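Local coordinates for protein PcyX_EBK42635 (Marine metagenome, PDB 5OWG) that probably reduces biliverdin to the light-harvesting pigment phycoerythrobilin in a ferredoxin-dependent four-electron reaction, at residues A[211-215]-A[216-220]. Numbering follows the deposited sequence.
Sequences RVMQS and LGLPE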
ATOM      1  N   ARG A 211      15.740  -6.339   2.002  1.00 71.35           N
ATOM      2  CA  ARG A 211      16.053  -7.764   2.025  1.00 87.20           C
ATOM      3  C   ARG A 211      15.013  -8.568   1.254  1.00 80.73           C
ATOM      4  O   ARG A 211      15.362  -9.432   0.441  1.00 67.16           O
ATOM      5  CB  ARG A 211      16.161  -8.265   3.466  1.00 87.65           C
ATOM      6  CG  ARG A 211      16.545  -9.739   3.552  1.00 89.00           C
ATOM      7  CD  ARG A 211      16.939 -10.175   4.957  1.00 96.07           C
ATOM      8  NE  ARG A 211      18.357 -10.535   5.040  1.00 81.57           N
ATOM      9  CZ  ARG A 211      19.296  -9.823   5.661  1.00 86.73           C
ATOM     10  NH1 ARG A 211      20.550 -10.254   5.664  1.00 93.48           N
ATOM     11  NH2 ARG A 211      18.997  -8.692   6.289  1.00 87.14           N
ATOM     12  N   VAL A 212      13.726  -8.304   1.495  1.00 75.22           N
ATOM     13  CA  VAL A 212      12.688  -9.032   0.770  1.00 73.32           C
ATOM     14  C   VAL A 212      12.788  -8.741  -0.722  1.00 62.80           C
ATOM     15  O   VAL A 212      12.702  -9.652  -1.553  1.00 65.66           O
ATOM     16  CB  VAL A 212      11.288  -8.702   1.328  1.00 73.49           C
ATOM     17  CG1 VAL A 212      11.152  -9.216   2.754  1.00 75.17           C
ATOM     18  CG2 VAL A 212      11.000  -7.208   1.276  1.00 75.20           C
ATOM     19  N   MET A 213      12.998  -7.476  -1.087  1.00 57.82           N
ATOM     20  CA  MET A 213      13.171  -7.143  -2.496  1.00 68.85           C
ATOM     21  C   MET A 213      14.402  -7.834  -3.067  1.00 66.67           C
ATOM     22  O   MET A 213      14.378  -8.325  -4.202  1.00 63.70           O
ATOM     23  CB  MET A 213      13.267  -5.629  -2.674  1.00 72.81           C
ATOM     24  CG  MET A 213      12.035  -4.880  -2.200  1.00 79.42           C
ATOM     25  SD  MET A 213      12.080  -3.127  -2.606  1.00 82.46           S
ATOM     26  CE  MET A 213      11.928  -3.190  -4.390  1.00 43.88           C
ATOM     27  N   GLN A 214      15.491  -7.880  -2.295  1.00 67.80           N
ATOM     28  CA  GLN A 214      16.624  -8.715  -2.677  1.00 80.04           C
ATOM     29  C   GLN A 214      16.212 -10.179  -2.754  1.00 75.02           C
ATOM     30  O   GLN A 214      16.650 -10.910  -3.651  1.00 71.10           O
ATOM     31  CB  GLN A 214      17.774  -8.532  -1.685  1.00 74.32           C
ATOM     32  CG  GLN A 214      18.698  -7.367  -2.005  1.00 74.81           C
ATOM     33  CD  GLN A 214      19.732  -7.128  -0.921  1.00 90.91           C
ATOM     34  OE1 GLN A 214      19.521  -7.476   0.241  1.00 94.04           O
ATOM     35  NE2 GLN A 214      20.860  -6.534  -1.298  1.00 82.84           N
ATOM     36  N   SER A 215      15.367 -10.624  -1.822  1.00 77.19           N
ATOM     37  CA  SER A 215      14.834 -11.981  -1.890  1.00 76.85           C
ATOM     38  C   SER A 215      14.042 -12.186  -3.176  1.00 76.77           C
ATOM     39  O   SER A 215      14.212 -13.196  -3.869  1.00 70.27           O
ATOM     40  CB  SER A 215      13.958 -12.262  -0.668  1.00 83.32           C
ATOM     41  OG  SER A 215      14.595 -11.851   0.529  1.00 86.26           O
ATOM     42  N   LEU A 216      13.178 -11.227  -3.518  1.00 70.43           N
ATOM     43  CA  LEU A 216      12.394 -11.314  -4.745  1.00 76.91           C
ATOM     44  C   LEU A 216      13.252 -11.276  -6.004  1.00 63.01           C
ATOM     45  O   LEU A 216      12.717 -11.479  -7.099  1.00 69.05           O
ATOM     46  CB  LEU A 216      11.366 -10.177  -4.798  1.00 72.90           C
ATOM     47  CG  LEU A 216      10.006 -10.352  -4.101  1.00 62.52           C
ATOM     48  CD1 LEU A 216       9.265 -11.585  -4.608  1.00 68.92           C
ATOM     49  CD2 LEU A 216      10.137 -10.395  -2.586  1.00 68.12           C
ATOM     50  N   GLY A 217      14.553 -11.019  -5.885  1.00 73.10           N
ATOM     51  CA  GLY A 217      15.418 -11.000  -7.047  1.00 58.38           C
ATOM     52  C   GLY A 217      15.365  -9.722  -7.852  1.00 71.56           C
ATOM     53  O   GLY A 217      15.600  -9.754  -9.064  1.00 60.93           O
ATOM     54  N   LEU A 218      15.063  -8.586  -7.213  1.00 73.45           N
ATOM     55  CA  LEU A 218      15.016  -7.336  -7.954  1.00 62.19           C
ATOM     56  C   LEU A 218      16.398  -6.690  -8.000  1.00 64.43           C
ATOM     57  O   LEU A 218      17.175  -6.807  -7.047  1.00 65.64           O
ATOM     58  CB  LEU A 218      14.022  -6.372  -7.312  1.00 65.23           C
ATOM     59  CG  LEU A 218      12.595  -6.909  -7.167  1.00 56.48           C
ATOM     60  CD1 LEU A 218      11.743  -5.952  -6.352  1.00 50.45           C
ATOM     61  CD2 LEU A 218      11.967  -7.156  -8.532  1.00 38.85           C
ATOM     62  N   PRO A 219      16.735  -6.011  -9.097  1.00 67.67           N
ATOM     63  CA  PRO A 219      18.047  -5.358  -9.184  1.00 68.18           C
ATOM     64  C   PRO A 219      18.297  -4.446  -7.991  1.00 70.53           C
ATOM     65  O   PRO A 219      17.396  -3.756  -7.510  1.00 58.01           O
ATOM     66  CB  PRO A 219      17.961  -4.563 -10.491  1.00 66.72           C
ATOM     67  CG  PRO A 219      16.954  -5.288 -11.307  1.00 66.82           C
ATOM     68  CD  PRO A 219      15.957  -5.849 -10.339  1.00 69.77           C
ATOM     69  N   GLU A 220      19.544  -4.446  -7.512  1.00 71.67           N
ATOM     70  CA  GLU A 220      19.899  -3.580  -6.393  1.00 78.00           C
ATOM     71  C   GLU A 220      19.648  -2.116  -6.730  1.00 67.57           C
ATOM     72  O   GLU A 220      19.147  -1.355  -5.894  1.00 53.40           O
ATOM     73  CB  GLU A 220      21.362  -3.791  -6.003  1.00 71.09           C
ATOM     74  CG  GLU A 220      21.551  -4.459  -4.651  1.00 87.98           C
ATOM     75  CD  GLU A 220      23.000  -4.470  -4.205  1.00100.93           C
ATOM     76  OE1 GLU A 220      23.840  -3.842  -4.885  1.00 93.31           O
ATOM     77  OE2 GLU A 220      23.301  -5.108  -3.174  1.00105.41           O
TER
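Leu218 N reaches back to Met213 O at 3.1 Å with a nearly straight bond (172° at the hydrogen), and Gly217 N turns to Gln214 O, so that helix 210-215 ends in a Schellman motif. Gly217 adopts positive phi, a region that glycine, with no CB to crowd the preceding carbonyl, enters easily. The two bonds together define the motif, the one from Leu218 N to Met213 O enclosing the one from Gly217 N to Gln214 O.

The reversal brings Met213 and Leu218 together, the apolar pair that often brackets a Schellman turn. The methionine chain, bent at chi3 (68°), carries its methyl CE against Leu218 CD1, a tight 3.4 Å approach, while Met213 CB meets the same leucine methyl at 4.0 Å. Both side chains also touch Trp47 and Ile223, joining the turn to the sheet and to helix 220-229, where Pro219 takes the N-cap position. Leu216 suits the neighbouring apolar surface: its buried side chain packs on Val65, Val67, Leu73 and Met75 of the sheet.

On the exposed side, polar residues are at home. The extended chains of Gln214 and Glu220 bring NE2 of the amide to 3.4 Å from OE2 of the carboxylate, their planes 26° apart. Ser215 turns its hydroxyl back along the helix, and Arg211 O receives both Ser215 N and Ser215 OG; Ser215 OG, at a short 2.5 Å from Arg211 O, comes in from above the carbonyl plane.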